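Local coordinates for TSC1 N-terminal domain (Chaetomium thermophilum, PDB 7A0M), which forms the N-terminal helical part of the TSC1 subunit of the TSC complex, which regulates mTORC1, and probably contributes to binding phosphoinositides at the lysosome, at residues L104-T108 against D167-L173; W96-D101 against W144-L148; L149-M153 against A191-F195; T121-L125 against A179-K183. All blocks are in the same frame, centred on the assembly; numbering follows the deposited sequence.

Contact 1. Residues L104-T108 against D167-L173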
loop_
_atom_site.group_PDB
_atom_site.type_symbol
_atom_site.label_atom_id
_atom_site.label_comp_id
_atom_site.label_asym_id
_atom_site.label_seq_id
_atom_site.Cartn_x
_atom_site.Cartn_y
_atom_site.Cartn_z
ATOM N N LEU B 104 42.302 -33.253 2.704
ATOM C CA LEU B 104 41.959 -32.135 1.830
ATOM C C LEU B 104 42.858 -32.088 0.600
ATOM O O LEU B 104 42.410 -31.718 -0.492
ATOM C CB LEU B 104 42.038 -30.820 2.604
ATOM C CG LEU B 104 40.937 -30.590 3.641
ATOM C CD1 LEU B 104 41.095 -29.233 4.310
ATOM C CD2 LEU B 104 39.562 -30.718 3.003
ATOM N N ASP B 105 44.130 -32.457 0.756
ATOM C CA ASP B 105 45.065 -32.397 -0.361
ATOM C C ASP B 105 44.811 -33.484 -1.399
ATOM O O ASP B 105 45.289 -33.363 -2.531
ATOM C CB ASP B 105 46.503 -32.501 0.151
ATOM C CG ASP B 105 46.897 -31.327 1.027
ATOM O OD1 ASP B 105 46.234 -30.273 0.946
ATOM O OD2 ASP B 105 47.870 -31.462 1.798
ATOM N N ASN B 106 44.075 -34.540 -1.043
ATOM C CA ASN B 106 43.835 -35.664 -1.942
ATOM C C ASN B 106 42.349 -35.940 -2.149
ATOM O O ASN B 106 41.985 -37.025 -2.615
ATOM C CB ASN B 106 44.535 -36.919 -1.420
ATOM C CG ASN B 106 46.037 -36.740 -1.300
ATOM O OD1 ASN B 106 46.774 -36.924 -2.267
ATOM N ND2 ASN B 106 46.495 -36.379 -0.107
ATOM N N ALA B 107 41.480 -34.985 -1.804
ATOM C CA ALA B 107 40.042 -35.223 -1.891
ATOM C C ALA B 107 39.595 -35.472 -3.328
ATOM O O ALA B 107 38.745 -36.335 -3.579
ATOM C CB ALA B 107 39.279 -34.044 -1.291
ATOM N N THR B 108 40.150 -34.727 -4.283
ATOM C CA THR B 108 39.721 -34.851 -5.671
ATOM C C THR B 108 40.339 -36.045 -6.385
ATOM O O THR B 108 39.793 -36.492 -7.400
ATOM C CB THR B 108 40.058 -33.575 -6.447
ATOM O OG1 THR B 108 41.478 -33.475 -6.614
ATOM C CG2 THR B 108 39.553 -32.348 -5.702
ATOM N N ASP B 167 33.559 -28.421 -6.355
ATOM C CA ASP B 167 34.839 -29.028 -6.007
ATOM C C ASP B 167 34.721 -29.789 -4.691
ATOM O O ASP B 167 34.200 -29.263 -3.708
ATOM C CB ASP B 167 35.931 -27.958 -5.918
ATOM C CG ASP B 167 37.326 -28.550 -5.829
ATOM O OD1 ASP B 167 37.613 -29.283 -4.860
ATOM O OD2 ASP B 167 38.139 -28.285 -6.740
ATOM N N LEU B 168 35.216 -31.030 -4.677
ATOM C CA LEU B 168 35.083 -31.864 -3.486
ATOM C C LEU B 168 35.853 -31.297 -2.303
ATOM O O LEU B 168 35.414 -31.441 -1.157
ATOM C CB LEU B 168 35.551 -33.289 -3.782
ATOM C CG LEU B 168 34.512 -34.255 -4.354
ATOM C CD1 LEU B 168 35.149 -35.601 -4.653
ATOM C CD2 LEU B 168 33.352 -34.414 -3.385
ATOM N N LYS B 169 36.990 -30.642 -2.550
ATOM C CA LYS B 169 37.726 -30.038 -1.446
ATOM C C LYS B 169 36.930 -28.894 -0.831
ATOM O O LYS B 169 36.882 -28.752 0.396
ATOM C CB LYS B 169 39.097 -29.552 -1.914
ATOM C CG LYS B 169 39.900 -28.869 -0.815
ATOM C CD LYS B 169 41.286 -28.465 -1.291
ATOM C CE LYS B 169 41.894 -27.416 -0.374
ATOM N NZ LYS B 169 43.198 -26.914 -0.887
ATOM N N GLU B 170 36.297 -28.072 -1.671
ATOM C CA GLU B 170 35.443 -27.012 -1.152
ATOM C C GLU B 170 34.181 -27.589 -0.524
ATOM O O GLU B 170 33.693 -27.073 0.487
ATOM C CB GLU B 170 35.088 -26.031 -2.271
ATOM C CG GLU B 170 34.224 -24.851 -1.840
ATOM C CD GLU B 170 32.766 -25.005 -2.252
ATOM O OE1 GLU B 170 32.118 -25.987 -1.836
ATOM O OE2 GLU B 170 32.270 -24.148 -3.013
ATOM N N GLN B 171 33.643 -28.663 -1.109
ATOM C CA GLN B 171 32.444 -29.285 -0.552
ATOM C C GLN B 171 32.716 -29.872 0.827
ATOM O O GLN B 171 31.884 -29.751 1.734
ATOM C CB GLN B 171 31.918 -30.361 -1.500
ATOM C CG GLN B 171 31.236 -29.815 -2.745
ATOM C CD GLN B 171 30.902 -30.899 -3.751
ATOM O OE1 GLN B 171 31.011 -32.089 -3.458
ATOM N NE2 GLN B 171 30.489 -30.491 -4.946
ATOM N N VAL B 172 33.874 -30.510 1.008
ATOM C CA VAL B 172 34.211 -31.080 2.310
ATOM C C VAL B 172 34.304 -29.979 3.358
ATOM O O VAL B 172 33.712 -30.076 4.439
ATOM C CB VAL B 172 35.516 -31.894 2.227
ATOM C CG1 VAL B 172 36.021 -32.223 3.623
ATOM C CG2 VAL B 172 35.285 -33.175 1.446
ATOM N N LEU B 173 35.049 -28.914 3.052
ATOM C CA LEU B 173 35.141 -27.788 3.977
ATOM C C LEU B 173 33.775 -27.156 4.213
ATOM O O LEU B 173 33.437 -26.791 5.344
ATOM C CB LEU B 173 36.131 -26.753 3.445
ATOM C CG LEU B 173 37.614 -27.070 3.646
ATOM C CD1 LEU B 173 38.487 -26.025 2.970
ATOM C CD2 LEU B 173 37.945 -27.171 5.127
#
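K169 lies along the backbone of L104, near the C-terminal end of helix 89-105, and illustrates how the hydrocarbon part of a lysine can serve as packing material. With CG anti to the backbone N (chi1 178°) and the chain extended beyond it, the side chain runs alongside the last turn of helix 89-105. From CB the chain leads to CG of K169, 3.8 Å from the carbonyl O of L104. CD of K169 passes the same O of L104 at 3.5 Å. NZ of K169 ends 4.9 Å from OD1 of D105, opposite charges near one another without contact. The isobutyl group of L104 forks over the next turn of the second helix: CD2 of L104 meets CG1 of V172 at 3.9 Å, while CD1 meets CD2 of L173, the two leucines crossing at about a right angle. An alanine in place of L104 would remove both branches and is likely to leave the methyls of V172 and L173 facing a gap. At the other end, the CB of A107 points at the backbone of K169, and CG2 of T108 rests 3.7 Å from OD1 of D167. OD1 of D167 also accepts the backbone N of K169 at 2.8 Å, an Asx turn at the start of helix 168-183. No hydrogen bond joins the two segments. A107 and V172 both lean on A114 of helix 113-125, and L173 continues into L148, R151 and W152 of helix 142-153, which places the contact where four helices of the stack come together.

Contact 2. Residues W96-D101 against W144-L148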
loop_
_atom_site.group_PDB
_atom_site.type_symbol
_atom_site.label_atom_id
_atom_site.label_comp_id
_atom_site.label_asym_id
_atom_site.label_seq_id
_atom_site.Cartn_x
_atom_site.Cartn_y
_atom_site.Cartn_z
ATOM N N TRP B 96 41.351 -36.438 13.937
ATOM C CA TRP B 96 40.672 -35.605 12.950
ATOM C C TRP B 96 41.539 -34.412 12.560
ATOM O O TRP B 96 41.661 -34.082 11.374
ATOM C CB TRP B 96 39.313 -35.169 13.503
ATOM C CG TRP B 96 38.439 -34.428 12.534
ATOM C CD1 TRP B 96 37.396 -34.941 11.816
ATOM C CD2 TRP B 96 38.470 -33.024 12.245
ATOM N NE1 TRP B 96 36.809 -33.954 11.060
ATOM C CE2 TRP B 96 37.445 -32.767 11.310
ATOM C CE3 TRP B 96 39.276 -31.964 12.671
ATOM C CZ2 TRP B 96 37.208 -31.494 10.795
ATOM C CZ3 TRP B 96 39.037 -30.701 12.158
ATOM C CH2 TRP B 96 38.012 -30.478 11.231
ATOM N N ASP B 97 42.145 -33.753 13.551
ATOM C CA ASP B 97 43.060 -32.650 13.269
ATOM C C ASP B 97 44.265 -33.125 12.467
ATOM O O ASP B 97 44.750 -32.417 11.577
ATOM C CB ASP B 97 43.517 -32.020 14.588
ATOM C CG ASP B 97 44.179 -30.667 14.405
ATOM O OD1 ASP B 97 44.346 -30.228 13.250
ATOM O OD2 ASP B 97 44.550 -30.047 15.424
ATOM N N LYS B 98 44.755 -34.327 12.768
ATOM C CA LYS B 98 45.936 -34.853 12.093
ATOM C C LYS B 98 45.648 -35.242 10.646
ATOM O O LYS B 98 46.529 -35.116 9.787
ATOM C CB LYS B 98 46.476 -36.033 12.897
ATOM C CG LYS B 98 47.779 -36.630 12.433
ATOM C CD LYS B 98 48.144 -37.768 13.370
ATOM C CE LYS B 98 49.508 -38.336 13.068
ATOM N NZ LYS B 98 50.593 -37.324 13.195
ATOM N N LEU B 99 44.434 -35.708 10.354
ATOM C CA LEU B 99 44.085 -36.179 9.019
ATOM C C LEU B 99 43.458 -35.110 8.131
ATOM O O LEU B 99 43.249 -35.372 6.941
ATOM C CB LEU B 99 43.120 -37.366 9.110
ATOM C CG LEU B 99 43.572 -38.593 9.901
ATOM C CD1 LEU B 99 42.618 -39.754 9.677
ATOM C CD2 LEU B 99 44.990 -38.979 9.547
ATOM N N LEU B 100 43.143 -33.931 8.672
ATOM C CA LEU B 100 42.405 -32.927 7.908
ATOM C C LEU B 100 43.141 -32.541 6.630
ATOM O O LEU B 100 42.624 -32.717 5.520
ATOM C CB LEU B 100 42.146 -31.694 8.775
ATOM C CG LEU B 100 41.383 -30.568 8.074
ATOM C CD1 LEU B 100 40.035 -31.067 7.572
ATOM C CD2 LEU B 100 41.202 -29.376 9.001
ATOM N N ASP B 101 44.354 -32.011 6.766
ATOM C CA ASP B 101 45.125 -31.543 5.619
ATOM C C ASP B 101 45.513 -32.673 4.666
ATOM O O ASP B 101 45.455 -32.478 3.446
ATOM C CB ASP B 101 46.372 -30.790 6.090
ATOM C CG ASP B 101 46.037 -29.456 6.723
ATOM O OD1 ASP B 101 45.033 -28.846 6.308
ATOM O OD2 ASP B 101 46.773 -29.019 7.634
ATOM N N TRP B 144 37.433 -26.973 16.159
ATOM C CA TRP B 144 37.105 -27.680 14.928
ATOM C C TRP B 144 36.803 -26.678 13.822
ATOM O O TRP B 144 37.323 -26.776 12.705
ATOM C CB TRP B 144 35.880 -28.566 15.169
ATOM C CG TRP B 144 35.994 -29.530 16.321
ATOM C CD1 TRP B 144 35.795 -29.231 17.638
ATOM C CD2 TRP B 144 36.172 -30.955 16.262
ATOM N NE1 TRP B 144 35.924 -30.357 18.408
ATOM C CE2 TRP B 144 36.144 -31.433 17.590
ATOM C CE3 TRP B 144 36.389 -31.868 15.224
ATOM C CZ2 TRP B 144 36.323 -32.779 17.906
ATOM C CZ3 TRP B 144 36.565 -33.208 15.542
ATOM C CH2 TRP B 144 36.532 -33.648 16.872
ATOM N N LEU B 145 35.950 -25.698 14.135
ATOM C CA LEU B 145 35.517 -24.701 13.161
ATOM C C LEU B 145 36.672 -23.824 12.687
ATOM O O LEU B 145 36.789 -23.536 11.489
ATOM C CB LEU B 145 34.410 -23.852 13.781
ATOM C CG LEU B 145 33.060 -24.559 13.911
ATOM C CD1 LEU B 145 32.223 -23.923 15.006
ATOM C CD2 LEU B 145 32.320 -24.520 12.587
ATOM N N ASN B 146 37.529 -23.377 13.612
ATOM C CA ASN B 146 38.630 -22.495 13.233
ATOM C C ASN B 146 39.567 -23.172 12.243
ATOM O O ASN B 146 40.043 -22.536 11.295
ATOM C CB ASN B 146 39.406 -22.038 14.468
ATOM C CG ASN B 146 38.652 -21.008 15.284
ATOM O OD1 ASN B 146 37.739 -20.349 14.786
ATOM N ND2 ASN B 146 39.052 -20.845 16.539
ATOM N N ARG B 147 39.849 -24.460 12.448
ATOM C CA ARG B 147 40.650 -25.200 11.479
ATOM C C ARG B 147 39.961 -25.249 10.122
ATOM O O ARG B 147 40.600 -25.044 9.084
ATOM C CB ARG B 147 40.924 -26.609 12.001
ATOM C CG ARG B 147 42.137 -26.698 12.909
ATOM C CD ARG B 147 43.404 -26.836 12.089
ATOM N NE ARG B 147 43.748 -28.237 11.865
ATOM C CZ ARG B 147 44.390 -28.689 10.793
ATOM N NH1 ARG B 147 44.748 -27.853 9.832
ATOM N NH2 ARG B 147 44.664 -29.981 10.680
ATOM N N LEU B 148 38.654 -25.508 10.113
ATOM C CA LEU B 148 37.907 -25.511 8.860
ATOM C C LEU B 148 37.823 -24.115 8.259
ATOM O O LEU B 148 37.939 -23.951 7.038
ATOM C CB LEU B 148 36.506 -26.071 9.099
ATOM C CG LEU B 148 36.393 -27.531 9.537
ATOM C CD1 LEU B 148 34.936 -27.911 9.699
ATOM C CD2 LEU B 148 37.071 -28.440 8.522
#
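The indole of W96 has W144 over one face and L148 at its edge: CE3 of W144 lies 3.8 Å above the plane of the W96 ring, toward that ring's rim, and CD2 of L148 comes to 3.5 Å from CH2 of W96. The five-membered ring of W96 and the six-membered ring of W144 have their planes 57° apart, so the tryptophans meet obliquely. The second flat group, the guanidinium of R147, has CD2 of L100 over the centre of one face, 3.7 Å above it, while D97 and D101 lie at its edge. Helices 89-105 and 142-153 run almost parallel here, 12° apart with their segment axes 11.5 Å from each other, an arrangement consistent with a HEAT-like alpha-solenoid. The tryptophan-leucine contacts and the salt-bridge network of D97, D101 and R147 lie on this same pair of helices. Bends at chi2 and chi3 fold R147 back so that its nitrogens face both aspartates. NH1 of R147 gives a nearly straight bond to OD2 of D101 at 3.2 Å, arriving from above the carboxylate plane. NE of R147 forms a salt bridge with OD1 of D97, although the position of that oxygen is doubtful, and NH2 adds a weak bond to the carbonyl O of D97. A leucine in place of R147 would probably leave D97 without its charged mate and D101 with R151, salt-bridged to its OD1, as its remaining arginine. Around the tryptophans, W96 stacks on F117 and its NE1 bonds to OG1 of T121, while W144 receives F93 and F141 in edge-to-face contacts.

Contact 3. Residues L149-M153 against A191-F195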
loop_
_atom_site.group_PDB
_atom_site.type_symbol
_atom_site.label_atom_id
_atom_site.label_comp_id
_atom_site.label_asym_id
_atom_site.label_seq_id
_atom_site.Cartn_x
_atom_site.Cartn_y
_atom_site.Cartn_z
ATOM N N LEU B 149 37.612 -23.098 9.099
ATOM C CA LEU B 149 37.466 -21.731 8.605
ATOM C C LEU B 149 38.740 -21.243 7.930
ATOM O O LEU B 149 38.699 -20.726 6.809
ATOM C CB LEU B 149 37.077 -20.796 9.748
ATOM C CG LEU B 149 35.604 -20.819 10.145
ATOM C CD1 LEU B 149 35.385 -20.037 11.425
ATOM C CD2 LEU B 149 34.757 -20.259 9.022
ATOM N N VAL B 150 39.884 -21.392 8.603
ATOM C CA VAL B 150 41.145 -20.905 8.045
ATOM C C VAL B 150 41.407 -21.531 6.680
ATOM O O VAL B 150 41.809 -20.846 5.732
ATOM C CB VAL B 150 42.301 -21.176 9.028
ATOM C CG1 VAL B 150 43.626 -21.298 8.281
ATOM C CG2 VAL B 150 42.383 -20.072 10.067
ATOM N N ARG B 151 41.171 -22.830 6.550
ATOM C CA ARG B 151 41.347 -23.476 5.254
ATOM C C ARG B 151 40.293 -23.045 4.238
ATOM O O ARG B 151 40.563 -23.028 3.029
ATOM C CB ARG B 151 41.374 -24.981 5.466
ATOM C CG ARG B 151 42.474 -25.300 6.452
ATOM C CD ARG B 151 43.516 -26.194 5.865
ATOM N NE ARG B 151 44.491 -26.573 6.876
ATOM C CZ ARG B 151 45.442 -25.746 7.301
ATOM N NH1 ARG B 151 45.523 -24.522 6.795
ATOM N NH2 ARG B 151 46.325 -26.142 8.203
ATOM N N TRP B 152 39.084 -22.729 4.697
ATOM C CA TRP B 152 38.046 -22.280 3.782
ATOM C C TRP B 152 38.298 -20.866 3.274
ATOM O O TRP B 152 37.804 -20.516 2.198
ATOM C CB TRP B 152 36.682 -22.361 4.466
ATOM C CG TRP B 152 35.539 -22.158 3.534
ATOM C CD1 TRP B 152 34.921 -23.107 2.779
ATOM C CD2 TRP B 152 34.867 -20.923 3.260
ATOM N NE1 TRP B 152 33.908 -22.542 2.045
ATOM C CE2 TRP B 152 33.853 -21.201 2.324
ATOM C CE3 TRP B 152 35.025 -19.611 3.716
ATOM C CZ2 TRP B 152 33.000 -20.216 1.834
ATOM C CZ3 TRP B 152 34.178 -18.634 3.228
ATOM C CH2 TRP B 152 33.178 -18.941 2.297
HETATM N N MSE B 153 39.059 -20.057 4.007
HETATM C CA MSE B 153 39.319 -18.672 3.607
HETATM C C MSE B 153 40.537 -18.553 2.691
HETATM O O MSE B 153 40.747 -17.521 2.049
HETATM C CB MSE B 153 39.513 -17.786 4.840
HETATM C CG MSE B 153 38.311 -17.730 5.771
HETATM SE SE MSE B 153 36.915 -16.499 5.189
HETATM C CE MSE B 153 35.595 -16.866 6.577
ATOM N N ALA B 191 33.062 -18.160 16.011
ATOM C CA ALA B 191 34.272 -18.372 15.226
ATOM C C ALA B 191 34.268 -17.530 13.955
ATOM O O ALA B 191 35.321 -17.054 13.517
ATOM C CB ALA B 191 34.422 -19.856 14.891
ATOM N N LEU B 192 33.094 -17.340 13.346
ATOM C CA LEU B 192 33.018 -16.543 12.126
ATOM C C LEU B 192 33.266 -15.065 12.402
ATOM O O LEU B 192 33.758 -14.346 11.524
ATOM C CB LEU B 192 31.658 -16.737 11.453
ATOM C CG LEU B 192 31.480 -16.086 10.080
ATOM C CD1 LEU B 192 32.422 -16.716 9.063
ATOM C CD2 LEU B 192 30.036 -16.183 9.615
ATOM N N ASN B 193 32.934 -14.597 13.609
ATOM C CA ASN B 193 33.091 -13.183 13.935
ATOM C C ASN B 193 34.542 -12.731 13.822
ATOM O O ASN B 193 34.804 -11.578 13.460
ATOM C CB ASN B 193 32.556 -12.909 15.340
ATOM C CG ASN B 193 32.665 -11.447 15.731
ATOM O OD1 ASN B 193 31.876 -10.612 15.287
ATOM N ND2 ASN B 193 33.646 -11.131 16.568
ATOM N N ALA B 194 35.494 -13.613 14.138
ATOM C CA ALA B 194 36.905 -13.258 14.011
ATOM C C ALA B 194 37.268 -12.928 12.568
ATOM O O ALA B 194 38.046 -12.001 12.313
ATOM C CB ALA B 194 37.781 -14.392 14.539
ATOM N N PHE B 195 36.716 -13.674 11.610
ATOM C CA PHE B 195 36.983 -13.405 10.203
ATOM C C PHE B 195 36.185 -12.224 9.667
ATOM O O PHE B 195 36.598 -11.615 8.673
ATOM C CB PHE B 195 36.702 -14.653 9.362
ATOM C CG PHE B 195 37.682 -15.770 9.590
ATOM C CD1 PHE B 195 37.492 -16.686 10.612
ATOM C CD2 PHE B 195 38.796 -15.903 8.777
ATOM C CE1 PHE B 195 38.399 -17.711 10.819
ATOM C CE2 PHE B 195 39.703 -16.927 8.978
ATOM C CZ PHE B 195 39.503 -17.832 10.000
#
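The phenyl ring of F195 is met by helix 142-153 at its edge and from one side of its plane. CG2 of V150 sits at the edge, close to the ring plane and 3.6 Å from CZ of F195. Obliquely to the ring come CB of L149, 3.5 Å from CE1 of F195, and CG of M153, 3.6 Å from CD2 of F195. M153 is a selenomethionine in this model; a bend at chi2 (-81°) carries its end along the ring, and CE of M153 lies 3.7 Å from CB of F195. Its selenium stands 4.9 Å from the ring centroid of F195, an oblique Met-aromatic contact. Here helices 142-153 and 185-196 cross at -38°, with segment axes 11.4 Å apart, a more inclined, wholly apolar packing of two helices within the solenoid-like stack. Next to the ring, L149 sends CD1 to CB of A191 at 3.6 Å, and CE of M153 touches CD1 of L192. Farther out, helix 199-214 adds a layer: L208 packs on L149, S204 meets M153, and A205 lies against L192. L149 is also backed by L177 of helix 168-183, while A191 reaches L145 and N146, one turn earlier on helix 142-153.

Contact 4. Residues T121-L125 against A179-K183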
loop_
_atom_site.group_PDB
_atom_site.type_symbol
_atom_site.label_atom_id
_atom_site.label_comp_id
_atom_site.label_asym_id
_atom_site.label_seq_id
_atom_site.Cartn_x
_atom_site.Cartn_y
_atom_site.Cartn_z
ATOM N N THR B 121 33.548 -37.386 10.043
ATOM C CA THR B 121 33.136 -36.159 10.715
ATOM C C THR B 121 31.696 -36.258 11.206
ATOM O O THR B 121 31.384 -35.842 12.328
ATOM C CB THR B 121 33.300 -34.969 9.768
ATOM O OG1 THR B 121 34.676 -34.845 9.389
ATOM C CG2 THR B 121 32.843 -33.686 10.437
ATOM N N LEU B 122 30.805 -36.810 10.379
ATOM C CA LEU B 122 29.402 -36.931 10.767
ATOM C C LEU B 122 29.232 -37.896 11.935
ATOM O O LEU B 122 28.385 -37.677 12.808
ATOM C CB LEU B 122 28.562 -37.373 9.570
ATOM C CG LEU B 122 28.458 -36.362 8.425
ATOM C CD1 LEU B 122 27.801 -36.988 7.205
ATOM C CD2 LEU B 122 27.693 -35.126 8.875
ATOM N N GLU B 123 30.020 -38.974 11.962
ATOM C CA GLU B 123 29.928 -39.928 13.064
ATOM C C GLU B 123 30.387 -39.305 14.375
ATOM O O GLU B 123 29.837 -39.608 15.440
ATOM C CB GLU B 123 30.760 -41.171 12.747
ATOM C CG GLU B 123 30.209 -42.023 11.619
ATOM C CD GLU B 123 31.237 -42.994 11.074
ATOM O OE1 GLU B 123 32.418 -42.896 11.469
ATOM O OE2 GLU B 123 30.870 -43.846 10.239
ATOM N N ILE B 124 31.398 -38.433 14.318
ATOM C CA ILE B 124 31.859 -37.737 15.516
ATOM C C ILE B 124 30.764 -36.831 16.063
ATOM O O ILE B 124 30.533 -36.771 17.278
ATOM C CB ILE B 124 33.139 -36.940 15.202
ATOM C CG1 ILE B 124 34.281 -37.882 14.828
ATOM C CG2 ILE B 124 33.531 -36.067 16.385
ATOM C CD1 ILE B 124 35.526 -37.159 14.363
ATOM N N LEU B 125 30.067 -36.119 15.176
ATOM C CA LEU B 125 29.079 -35.140 15.616
ATOM C C LEU B 125 27.821 -35.791 16.178
ATOM O O LEU B 125 27.119 -35.172 16.987
ATOM C CB LEU B 125 28.706 -34.223 14.451
ATOM C CG LEU B 125 29.800 -33.307 13.906
ATOM C CD1 LEU B 125 29.289 -32.520 12.710
ATOM C CD2 LEU B 125 30.269 -32.373 15.002
ATOM N N ALA B 179 27.906 -28.717 8.876
ATOM C CA ALA B 179 27.578 -29.767 9.837
ATOM C C ALA B 179 27.959 -29.352 11.253
ATOM O O ALA B 179 27.177 -29.530 12.194
ATOM C CB ALA B 179 28.273 -31.072 9.451
ATOM N N PHE B 180 29.164 -28.804 11.424
ATOM C CA PHE B 180 29.561 -28.288 12.731
ATOM C C PHE B 180 28.688 -27.110 13.143
ATOM O O PHE B 180 28.367 -26.949 14.327
ATOM C CB PHE B 180 31.035 -27.886 12.715
ATOM C CG PHE B 180 31.980 -29.032 12.940
ATOM C CD1 PHE B 180 32.260 -29.475 14.220
ATOM C CD2 PHE B 180 32.591 -29.662 11.870
ATOM C CE1 PHE B 180 33.129 -30.528 14.428
ATOM C CE2 PHE B 180 33.460 -30.712 12.072
ATOM C CZ PHE B 180 33.728 -31.147 13.349
ATOM N N GLY B 181 28.297 -26.275 12.181
ATOM C CA GLY B 181 27.447 -25.142 12.503
ATOM C C GLY B 181 26.039 -25.561 12.878
ATOM O O GLY B 181 25.404 -24.940 13.734
ATOM N N LYS B 182 25.527 -26.616 12.238
ATOM C CA LYS B 182 24.213 -27.132 12.607
ATOM C C LYS B 182 24.212 -27.695 14.023
ATOM O O LYS B 182 23.205 -27.595 14.732
ATOM C CB LYS B 182 23.772 -28.203 11.609
ATOM C CG LYS B 182 22.349 -28.696 11.815
ATOM C CD LYS B 182 22.013 -29.831 10.861
ATOM C CE LYS B 182 20.519 -30.113 10.843
ATOM N NZ LYS B 182 20.115 -30.885 9.637
ATOM N N LYS B 183 25.332 -28.280 14.451
ATOM C CA LYS B 183 25.416 -28.849 15.791
ATOM C C LYS B 183 25.642 -27.770 16.844
ATOM O O LYS B 183 25.079 -27.843 17.943
ATOM C CB LYS B 183 26.531 -29.894 15.843
ATOM C CG LYS B 183 26.484 -30.796 17.061
ATOM C CD LYS B 183 25.364 -31.818 16.927
ATOM C CE LYS B 183 25.147 -32.586 18.221
ATOM N NZ LYS B 183 26.379 -33.303 18.653
#
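The carbonyl O of L125, at the C-terminal end of helix 113-125, accepts a 2.6 Å hydrogen bond from NZ of K183, with the ammonium in the carbonyl plane and a C=O...N angle of 159°. Helices 113-125 and 168-183 pack almost parallel, 10° apart with segment axes 10.7 Å from each other, consistent with a HEAT-like alpha-solenoid. Bends at chi2 and chi4 turn the lysine chain back across the gap between the helices, where its positive charge would probably be favoured by the C-terminal, carbonyl end of the helix. K183 also touches E129 and F141, which lie in the connection between helices 113-125 and 142-153. Beside this bond, L125 drives between A179 and F180: its CD1 meets CB of A179 at 3.7 Å, while CG lies over one face of the F180 ring and CD2 approaches CE1 of F180 at 3.5 Å. CD2 of L122 touches the same methyl of A179, at a longer distance. The polar end of T121 turns elsewhere, OG1 bonding to the carbonyl O of F117 as well as to W96; chi1 of -61° puts its CG2 anti to the backbone N, on the side of F180. That methyl, CG2 of T121, lies 3.4 Å from CE2 of F180.

Overall arrangement
Contact 2 touches each of the other three, its centre 12 to 13 Å from theirs. It shares helix 89-105 with contact 1 and helix 142-153 with contact 3, while contacts 1 and 4 share helix 168-183. Contacts 1 and 3 touch through L173, although their centres are 17 Å apart; contact 4 touches neither of them. Along the chain, the segments of contacts 1, 2 and 4 alternate, whereas contact 2 closes before contact 3 opens. Among the five helices from 89-105 to 185-196, contacts 2, 3 and 4 join helices two places apart in sequence and contact 1, the exception, three, consistent with these helices forming part of a continuous, solenoid-like scaffold.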